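Local coordinates for sensory box histidine kinase/response regulator (Burkholderia thailandensis, PDB 3MR0), which probably acts as a phosphorelay sensor kinase in a two-component system, this chain being its PAS-fold sensory domain, at residues A18-K28 with P112-M120; T29-K39 with D46-T54. All blocks are in the same frame, centred on the assembly; numbering follows the deposited sequence.

Contact 1: residues A18-K28 with P112-M120; sequences ASAGLWDWNPK and PYRMVGWIM
Gly21 to Trp25 and Pro112 to Met120 run antiparallel as neighbouring strands of the PAS sheet, their axes 4.5 Å apart at closest approach and 151° between directions. Gly21 and Ile119 exchange two backbone hydrogen bonds, as do Trp23 and Gly117; farther along, Trp25 N donates to Met115 O at 2.8 Å. Trp23 CG stands between its backbone N and carbonyl carbon (chi1 57°), which folds the indole back across the partner strand. Gly117 CA lies over the five-membered ring as a CH-pi contact, 4.0 Å from its centroid, and Trp23 NE1 gives a weak bond to Trp118 O. The extended Met115 chain brings SE to the edge of the Trp23 six-membered ring, 3.9 Å from CH2, and obliquely against Trp25, a double Met-aromatic contact. On the other face, Asp24 and Arg114 form a salt bridge: Arg114 NH2 meets Asp24 OD2 at 3.1 Å from above the carboxylate plane, while the NE to OD1 bond is weak. Met115 and Trp25 pack on Leu72 of helix 65-78, Ile119 on Phe38 of helix 36-41, and Leu22 and Trp118 on Val15 of helix 11-17; strand 95-106 flanks 112-120.

Contact 2: residues T29-K39 with D46-T54; sequences TGAMYLSPHFK and DHELPDEIT
Lys39 reaches from the helix beginning at Pro36 to the segment 46-54, where its ammonium is gripped by four oxygens in a salt-bridge network at the edge of the PAS fold. NZ lies 2.7 Å from Asp51 OD1 and 2.8 Å from Asp46 OD1, each carboxylate oxygen being met nearly along its C-O axis. Two backbone carbonyls complete the set: Asp46 O, used through a lone pair in the carbonyl plane, and Leu49 O, whose donor is tilted 30° from that plane. Beyond CG the lysine chain is extended, which carries NZ across to these acceptors and lays CD beside Leu49 CB. Two anionic carboxylates would be expected to stabilise the charged amine.

The next shell is a short antiparallel pairing. Ile53 N donates to Met32 O at 2.9 Å, the return bond from Met32 N to Ile53 O is weak, and Leu34 N reaches Asp51 O from above its carbonyl plane. Thus Asp51 serves both parts of the contact, backbone oxygen to the strand and carboxylate to the lysine. On the face of the pair that carries Met32 and Ile53, Ile53 CD1 sits 3.7 Å from Leu34 CD1 and also meets Met32 CE; the leucine and isoleucine side chains cross at about a right angle. Met32 and Ile53 instead lie side by side.

Farther out, Ser35 caps the helix that carries Lys39: its OG accepts from Phe38 N at 3.2 Å and is also bonded by Leu22 N of strand 21-25. The Tyr33 ring lies alongside Asp51, its plane 85° from the carboxylate, with CE1 3.7 Å from Asp51 CB. A water bonded to Tyr33 OH donates to Leu34 O at 2.9 Å and, weakly, to Asp51 OD1.

Contact 1 lies nearer the middle of the domain, its centre about 8 Å from that of the chain, whereas contact 2 lies about 13 Å out and is largely a surface contact. Both belong to one antiparallel sheet: strand 21-25 pairs with 112-120 in the first, and 32-34 with the outermost strand 52-53 in the second. Asp24 O and Tyr33 N join the two at 2.9 Å. Contact 1 combines long backbone pairing with aromatic and selenomethionine packing on one face and an ion pair on the other; contact 2 relies on a charged lysine node and a smaller apolar patch. Trp23 and Trp25 of contact 1 and Phe38, from the helix in 29-39, line one pocket holding a PG5 molecule, probably from the crystallisation liquor.

Contact 1: residues A18-K28 with P112-M120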
loop_
_atom_site.group_PDB
_atom_site.type_symbol
_atom_site.label_atom_id
_atom_site.label_comp_id
_atom_site.label_asym_id
_atom_site.label_seq_id
_atom_site.Cartn_x
_atom_site.Cartn_y
_atom_site.Cartn_z
ATOM N N ALA A 18 10.769 -8.857 -6.387
ATOM C CA ALA A 18 9.384 -9.230 -6.072
ATOM C C ALA A 18 8.377 -8.473 -6.926
ATOM O O ALA A 18 7.186 -8.761 -6.896
ATOM C CB ALA A 18 9.106 -8.960 -4.627
ATOM N N SER A 19 8.872 -7.502 -7.686
ATOM C CA SER A 19 8.029 -6.581 -8.434
ATOM C C SER A 19 7.315 -5.697 -7.436
ATOM O O SER A 19 6.115 -5.479 -7.521
ATOM C CB SER A 19 7.028 -7.330 -9.311
ATOM O OG SER A 19 7.666 -8.330 -10.077
ATOM N N ALA A 20 8.065 -5.194 -6.472
ATOM C CA ALA A 20 7.493 -4.326 -5.454
ATOM C C ALA A 20 7.816 -2.864 -5.751
ATOM O O ALA A 20 8.784 -2.573 -6.461
ATOM C CB ALA A 20 7.993 -4.723 -4.076
ATOM N N GLY A 21 6.988 -1.953 -5.238
ATOM C CA GLY A 21 7.279 -0.532 -5.286
ATOM C C GLY A 21 7.660 0.029 -3.925
ATOM O O GLY A 21 6.969 -0.169 -2.922
ATOM N N LEU A 22 8.772 0.746 -3.887
ATOM C CA LEU A 22 9.273 1.323 -2.643
ATOM C C LEU A 22 8.631 2.681 -2.398
ATOM O O LEU A 22 8.411 3.434 -3.336
ATOM C CB LEU A 22 10.807 1.427 -2.708
ATOM C CG LEU A 22 11.583 2.477 -1.910
ATOM C CD1 LEU A 22 11.950 1.981 -0.519
ATOM C CD2 LEU A 22 12.838 2.859 -2.673
ATOM N N TRP A 23 8.313 2.978 -1.145
ATOM C CA TRP A 23 7.818 4.301 -0.775
ATOM C C TRP A 23 8.505 4.867 0.491
ATOM O O TRP A 23 8.902 4.121 1.376
ATOM C CB TRP A 23 6.280 4.333 -0.693
ATOM C CG TRP A 23 5.614 3.343 0.246
ATOM C CD1 TRP A 23 5.108 2.120 -0.076
ATOM C CD2 TRP A 23 5.339 3.533 1.643
ATOM N NE1 TRP A 23 4.551 1.533 1.028
ATOM C CE2 TRP A 23 4.686 2.374 2.100
ATOM C CE3 TRP A 23 5.592 4.573 2.556
ATOM C CZ2 TRP A 23 4.281 2.221 3.419
ATOM C CZ3 TRP A 23 5.194 4.419 3.860
ATOM C CH2 TRP A 23 4.542 3.254 4.283
ATOM N N ASP A 24 8.678 6.182 0.543
ATOM C CA ASP A 24 9.350 6.840 1.675
ATOM C C ASP A 24 8.575 8.100 2.019
ATOM O O ASP A 24 8.562 9.058 1.247
ATOM C CB ASP A 24 10.793 7.185 1.299
ATOM C CG ASP A 24 11.560 7.931 2.409
ATOM O OD1 ASP A 24 11.004 8.255 3.466
ATOM O OD2 ASP A 24 12.762 8.193 2.211
ATOM N N TRP A 25 7.946 8.105 3.187
ATOM C CA TRP A 25 6.911 9.077 3.498
ATOM C C TRP A 25 7.198 9.944 4.730
ATOM O O TRP A 25 7.621 9.447 5.772
ATOM C CB TRP A 25 5.615 8.307 3.676
ATOM C CG TRP A 25 4.412 9.094 3.986
ATOM C CD1 TRP A 25 3.781 9.998 3.179
ATOM C CD2 TRP A 25 3.641 9.002 5.180
ATOM N NE1 TRP A 25 2.673 10.485 3.810
ATOM C CE2 TRP A 25 2.564 9.891 5.046
ATOM C CE3 TRP A 25 3.767 8.263 6.364
ATOM C CZ2 TRP A 25 1.610 10.061 6.052
ATOM C CZ3 TRP A 25 2.831 8.426 7.355
ATOM C CH2 TRP A 25 1.762 9.315 7.198
ATOM N N ASN A 26 6.973 11.247 4.586
ATOM C CA ASN A 26 7.154 12.185 5.680
ATOM C C ASN A 26 5.803 12.466 6.288
ATOM O O ASN A 26 4.919 13.007 5.626
ATOM C CB ASN A 26 7.811 13.483 5.203
ATOM C CG ASN A 26 8.116 14.438 6.348
ATOM O OD1 ASN A 26 7.216 14.913 7.032
ATOM N ND2 ASN A 26 9.392 14.721 6.557
ATOM N N PRO A 27 5.630 12.075 7.553
ATOM C CA PRO A 27 4.328 12.161 8.223
ATOM C C PRO A 27 3.832 13.588 8.468
ATOM O O PRO A 27 2.626 13.803 8.451
ATOM C CB PRO A 27 4.560 11.414 9.548
ATOM C CG PRO A 27 5.699 10.466 9.252
ATOM C CD PRO A 27 6.588 11.258 8.321
ATOM N N LYS A 28 4.716 14.546 8.688
ATOM C CA LYS A 28 4.242 15.883 8.982
ATOM C C LYS A 28 3.814 16.593 7.685
ATOM O O LYS A 28 2.748 17.211 7.619
ATOM C CB LYS A 28 5.285 16.670 9.788
ATOM C CG LYS A 28 6.700 16.454 9.334
ATOM C CD LYS A 28 7.702 17.214 10.200
ATOM C CE LYS A 28 8.053 16.442 11.467
ATOM N NZ LYS A 28 9.354 16.834 12.044
ATOM N N PRO A 112 6.301 10.776 14.717
ATOM C CA PRO A 112 6.892 10.224 13.495
ATOM C C PRO A 112 7.571 11.313 12.645
ATOM O O PRO A 112 6.990 12.378 12.440
ATOM C CB PRO A 112 5.677 9.625 12.745
ATOM C CG PRO A 112 4.561 9.613 13.702
ATOM C CD PRO A 112 4.829 10.689 14.704
ATOM N N TYR A 113 8.783 11.051 12.167
ATOM C CA TYR A 113 9.406 11.946 11.202
ATOM C C TYR A 113 9.625 11.278 9.869
ATOM O O TYR A 113 9.888 11.950 8.890
ATOM C CB TYR A 113 10.745 12.493 11.706
ATOM C CG TYR A 113 11.804 11.440 12.005
ATOM C CD1 TYR A 113 12.674 10.982 11.022
ATOM C CD2 TYR A 113 11.957 10.936 13.288
ATOM C CE1 TYR A 113 13.643 10.041 11.314
ATOM C CE2 TYR A 113 12.909 10.005 13.576
ATOM C CZ TYR A 113 13.746 9.563 12.598
ATOM O OH TYR A 113 14.682 8.622 12.933
ATOM N N ARG A 114 9.518 9.954 9.819
ATOM C CA ARG A 114 9.737 9.231 8.573
ATOM C C ARG A 114 8.985 7.923 8.632
ATOM O O ARG A 114 8.660 7.466 9.701
ATOM C CB ARG A 114 11.241 8.968 8.364
ATOM C CG ARG A 114 11.628 8.428 6.998
ATOM C CD ARG A 114 13.110 8.193 6.915
ATOM N NE ARG A 114 13.520 7.775 5.580
ATOM C CZ ARG A 114 14.779 7.539 5.225
ATOM N NH1 ARG A 114 15.757 7.679 6.107
ATOM N NH2 ARG A 114 15.062 7.164 3.990
HETATM N N MSE A 115 8.698 7.338 7.472
HETATM C CA MSE A 115 8.145 5.976 7.382
HETATM C C MSE A 115 8.500 5.362 6.001
HETATM O O MSE A 115 8.274 5.972 4.955
HETATM C CB MSE A 115 6.630 5.991 7.634
HETATM C CG MSE A 115 6.020 4.609 7.802
HETATM SE SE MSE A 115 4.062 4.651 7.874
HETATM C CE MSE A 115 3.694 2.752 8.123
ATOM N N VAL A 116 9.063 4.159 6.008
ATOM C CA VAL A 116 9.506 3.540 4.763
ATOM C C VAL A 116 8.839 2.197 4.561
ATOM O O VAL A 116 8.676 1.436 5.507
ATOM C CB VAL A 116 11.018 3.326 4.742
ATOM C CG1 VAL A 116 11.443 2.827 3.372
ATOM C CG2 VAL A 116 11.736 4.615 5.083
ATOM N N GLY A 117 8.466 1.894 3.327
ATOM C CA GLY A 117 7.819 0.636 3.054
ATOM C C GLY A 117 7.691 0.334 1.585
ATOM O O GLY A 117 8.330 0.941 0.735
ATOM N N TRP A 118 6.855 -0.640 1.286
ATOM C CA TRP A 118 6.670 -1.075 -0.080
ATOM C C TRP A 118 5.207 -1.369 -0.383
ATOM O O TRP A 118 4.361 -1.415 0.511
ATOM C CB TRP A 118 7.529 -2.311 -0.360
ATOM C CG TRP A 118 7.457 -3.441 0.679
ATOM C CD1 TRP A 118 8.371 -3.698 1.668
ATOM C CD2 TRP A 118 6.460 -4.474 0.791
ATOM N NE1 TRP A 118 7.999 -4.795 2.387
ATOM C CE2 TRP A 118 6.830 -5.296 1.874
ATOM C CE3 TRP A 118 5.278 -4.774 0.092
ATOM C CZ2 TRP A 118 6.072 -6.391 2.277
ATOM C CZ3 TRP A 118 4.518 -5.864 0.492
ATOM C CH2 TRP A 118 4.920 -6.660 1.577
ATOM N N ILE A 119 4.912 -1.564 -1.653
ATOM C CA ILE A 119 3.631 -2.087 -2.050
ATOM C C ILE A 119 3.862 -3.235 -3.038
ATOM O O ILE A 119 4.845 -3.243 -3.772
ATOM C CB ILE A 119 2.715 -0.998 -2.672
ATOM C CG1 ILE A 119 3.349 -0.379 -3.927
ATOM C CG2 ILE A 119 2.370 0.058 -1.637
ATOM C CD1 ILE A 119 2.391 0.475 -4.744
HETATM N N MSE A 120 2.956 -4.207 -3.035
HETATM C CA MSE A 120 2.939 -5.252 -4.055
HETATM C C MSE A 120 1.530 -5.366 -4.602
HETATM O O MSE A 120 0.565 -5.183 -3.846
HETATM C CB MSE A 120 3.401 -6.596 -3.486
HETATM C CG MSE A 120 4.893 -6.705 -3.356
HETATM SE SE MSE A 120 5.498 -8.544 -3.152
HETATM C CE MSE A 120 5.036 -8.846 -1.308
HETATM O O HOH W 1 10.506 11.980 5.874
#

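Contact 2: residues T29-K39 with D46-T54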
loop_
_atom_site.group_PDB
_atom_site.type_symbol
_atom_site.label_atom_id
_atom_site.label_comp_id
_atom_site.label_asym_id
_atom_site.label_seq_id
_atom_site.Cartn_x
_atom_site.Cartn_y
_atom_site.Cartn_z
ATOM N N THR A 29 4.630 16.450 6.642
ATOM C CA THR A 29 4.430 17.168 5.386
ATOM C C THR A 29 3.489 16.464 4.387
ATOM O O THR A 29 2.860 17.131 3.547
ATOM C CB THR A 29 5.782 17.448 4.705
ATOM O OG1 THR A 29 6.376 16.206 4.317
ATOM C CG2 THR A 29 6.721 18.182 5.665
ATOM N N GLY A 30 3.398 15.132 4.475
ATOM C CA GLY A 30 2.605 14.352 3.533
ATOM C C GLY A 30 3.384 13.934 2.295
ATOM O O GLY A 30 2.954 13.072 1.529
ATOM N N ALA A 31 4.557 14.533 2.117
ATOM C CA ALA A 31 5.429 14.230 0.991
ATOM C C ALA A 31 5.833 12.749 0.913
ATOM O O ALA A 31 6.141 12.117 1.915
ATOM C CB ALA A 31 6.673 15.098 1.055
HETATM N N MSE A 32 5.871 12.223 -0.305
HETATM C CA MSE A 32 6.169 10.827 -0.497
HETATM C C MSE A 32 7.083 10.637 -1.703
HETATM O O MSE A 32 6.793 11.143 -2.779
HETATM C CB MSE A 32 4.868 10.059 -0.679
HETATM C CG MSE A 32 5.084 8.557 -0.654
HETATM SE SE MSE A 32 3.463 7.498 -0.492
HETATM C CE MSE A 32 2.213 8.724 -1.314
ATOM N N TYR A 33 8.196 9.930 -1.506
ATOM C CA TYR A 33 9.021 9.454 -2.617
ATOM C C TYR A 33 8.489 8.118 -3.108
ATOM O O TYR A 33 8.071 7.284 -2.310
ATOM C CB TYR A 33 10.499 9.315 -2.248
ATOM C CG TYR A 33 11.271 8.560 -3.316
ATOM C CD1 TYR A 33 11.580 9.159 -4.534
ATOM C CD2 TYR A 33 11.656 7.232 -3.123
ATOM C CE1 TYR A 33 12.267 8.465 -5.524
ATOM C CE2 TYR A 33 12.344 6.531 -4.100
ATOM C CZ TYR A 33 12.653 7.152 -5.306
ATOM O OH TYR A 33 13.335 6.454 -6.289
ATOM N N LEU A 34 8.503 7.940 -4.425
ATOM C CA LEU A 34 7.978 6.743 -5.075
ATOM C C LEU A 34 9.020 6.138 -6.013
ATOM O O LEU A 34 9.611 6.840 -6.833
ATOM C CB LEU A 34 6.717 7.074 -5.895
ATOM C CG LEU A 34 5.767 8.190 -5.463
ATOM C CD1 LEU A 34 4.737 8.395 -6.519
ATOM C CD2 LEU A 34 5.128 7.833 -4.144
ATOM N N SER A 35 9.240 4.837 -5.904
ATOM C CA SER A 35 10.149 4.193 -6.808
ATOM C C SER A 35 9.476 4.096 -8.174
ATOM O O SER A 35 8.239 4.178 -8.281
ATOM C CB SER A 35 10.529 2.817 -6.291
ATOM O OG SER A 35 9.408 1.952 -6.287
ATOM N N PRO A 36 10.286 3.929 -9.239
ATOM C CA PRO A 36 9.673 3.731 -10.559
ATOM C C PRO A 36 8.628 2.620 -10.524
ATOM O O PRO A 36 7.548 2.837 -11.091
ATOM C CB PRO A 36 10.864 3.347 -11.446
ATOM C CG PRO A 36 12.045 4.025 -10.783
ATOM C CD PRO A 36 11.766 3.966 -9.302
ATOM N N HIS A 37 8.912 1.477 -9.882
ATOM C CA HIS A 37 7.903 0.405 -9.849
ATOM C C HIS A 37 6.641 0.722 -9.020
ATOM O O HIS A 37 5.553 0.213 -9.315
ATOM C CB HIS A 37 8.435 -1.006 -9.530
ATOM C CG HIS A 37 7.506 -2.083 -10.015
ATOM N ND1 HIS A 37 7.303 -2.340 -11.355
ATOM C CD2 HIS A 37 6.657 -2.903 -9.351
ATOM C CE1 HIS A 37 6.401 -3.299 -11.495
ATOM N NE2 HIS A 37 5.998 -3.663 -10.293
ATOM N N PHE A 38 6.782 1.562 -8.002
ATOM C CA PHE A 38 5.605 2.051 -7.320
ATOM C C PHE A 38 4.743 2.771 -8.345
ATOM O O PHE A 38 3.552 2.509 -8.457
ATOM C CB PHE A 38 5.983 3.002 -6.190
ATOM C CG PHE A 38 4.820 3.446 -5.370
ATOM C CD1 PHE A 38 4.691 3.038 -4.060
ATOM C CD2 PHE A 38 3.837 4.261 -5.919
ATOM C CE1 PHE A 38 3.613 3.438 -3.297
ATOM C CE2 PHE A 38 2.738 4.670 -5.164
ATOM C CZ PHE A 38 2.622 4.259 -3.853
ATOM N N LYS A 39 5.337 3.700 -9.087
ATOM C CA LYS A 39 4.562 4.430 -10.083
ATOM C C LYS A 39 3.888 3.466 -11.051
ATOM O O LYS A 39 2.727 3.648 -11.444
ATOM C CB LYS A 39 5.437 5.414 -10.847
ATOM C CG LYS A 39 6.039 6.507 -9.988
ATOM C CD LYS A 39 6.790 7.477 -10.873
ATOM C CE LYS A 39 7.564 8.495 -10.079
ATOM N NZ LYS A 39 8.664 8.997 -10.938
ATOM N N ASP A 46 7.138 6.054 -15.401
ATOM C CA ASP A 46 8.051 6.809 -14.545
ATOM C C ASP A 46 7.889 8.324 -14.721
ATOM O O ASP A 46 7.892 9.073 -13.763
ATOM C CB ASP A 46 9.490 6.351 -14.844
ATOM C CG ASP A 46 10.509 6.857 -13.830
ATOM O OD1 ASP A 46 10.119 7.339 -12.735
ATOM O OD2 ASP A 46 11.717 6.749 -14.137
ATOM N N HIS A 47 7.721 8.762 -15.958
ATOM C CA HIS A 47 7.616 10.184 -16.272
ATOM C C HIS A 47 6.216 10.767 -16.108
ATOM O O HIS A 47 6.041 11.980 -16.201
ATOM C CB HIS A 47 8.077 10.439 -17.715
ATOM C CG HIS A 47 7.040 10.103 -18.750
ATOM N ND1 HIS A 47 7.021 8.903 -19.423
ATOM C CD2 HIS A 47 5.994 10.817 -19.227
ATOM C CE1 HIS A 47 6.010 8.895 -20.272
ATOM N NE2 HIS A 47 5.369 10.043 -20.171
ATOM N N GLU A 48 5.216 9.915 -15.899
ATOM C CA GLU A 48 3.838 10.383 -15.740
ATOM C C GLU A 48 3.491 10.817 -14.310
ATOM O O GLU A 48 2.342 11.130 -14.008
ATOM C CB GLU A 48 2.866 9.312 -16.207
ATOM C CG GLU A 48 3.010 8.987 -17.658
ATOM C CD GLU A 48 2.204 7.781 -18.038
ATOM O OE1 GLU A 48 1.389 7.335 -17.222
ATOM O OE2 GLU A 48 2.388 7.267 -19.152
ATOM N N LEU A 49 4.492 10.828 -13.442
ATOM C CA LEU A 49 4.359 11.310 -12.078
ATOM C C LEU A 49 5.777 11.588 -11.588
ATOM O O LEU A 49 6.694 10.820 -11.891
ATOM C CB LEU A 49 3.710 10.242 -11.193
ATOM C CG LEU A 49 2.261 9.815 -11.432
ATOM C CD1 LEU A 49 1.934 8.551 -10.653
ATOM C CD2 LEU A 49 1.321 10.933 -11.043
ATOM N N PRO A 50 5.977 12.676 -10.825
ATOM C CA PRO A 50 7.287 13.080 -10.261
ATOM C C PRO A 50 7.815 12.134 -9.177
ATOM O O PRO A 50 7.008 11.484 -8.528
ATOM C CB PRO A 50 6.995 14.442 -9.641
ATOM C CG PRO A 50 5.753 14.888 -10.310
ATOM C CD PRO A 50 4.941 13.674 -10.564
ATOM N N ASP A 51 9.124 12.036 -8.985
ATOM C CA ASP A 51 9.623 11.148 -7.944
ATOM C C ASP A 51 9.053 11.468 -6.517
ATOM O O ASP A 51 9.320 10.719 -5.569
ATOM C CB ASP A 51 11.165 11.092 -7.941
ATOM C CG ASP A 51 11.744 10.154 -9.018
ATOM O OD1 ASP A 51 10.976 9.452 -9.701
ATOM O OD2 ASP A 51 12.987 10.103 -9.178
ATOM N N GLU A 52 8.260 12.547 -6.373
ATOM C CA GLU A 52 7.722 12.989 -5.058
ATOM C C GLU A 52 6.351 13.700 -5.078
ATOM O O GLU A 52 6.212 14.755 -5.692
ATOM C CB GLU A 52 8.721 13.917 -4.350
ATOM C CG GLU A 52 10.097 13.311 -4.072
ATOM C CD GLU A 52 10.934 14.178 -3.148
ATOM O OE1 GLU A 52 12.177 13.981 -3.089
ATOM O OE2 GLU A 52 10.341 15.056 -2.480
ATOM N N ILE A 53 5.357 13.150 -4.378
ATOM C CA ILE A 53 4.010 13.749 -4.327
ATOM C C ILE A 53 3.534 14.095 -2.897
ATOM O O ILE A 53 3.790 13.339 -1.947
ATOM C CB ILE A 53 2.970 12.848 -5.001
ATOM C CG1 ILE A 53 2.970 11.473 -4.344
ATOM C CG2 ILE A 53 3.260 12.732 -6.482
ATOM C CD1 ILE A 53 2.064 10.478 -5.005
ATOM N N THR A 54 2.822 15.223 -2.764
ATOM C CA THR A 54 2.627 15.876 -1.463
ATOM C C THR A 54 1.167 16.244 -1.220
ATOM O O THR A 54 0.290 15.393 -1.316
ATOM C CB THR A 54 3.519 17.159 -1.323
ATOM O OG1 THR A 54 4.802 16.948 -1.936
ATOM C CG2 THR A 54 3.718 17.550 0.143
HETATM O O HOH W 2 11.922 7.143 -8.560
#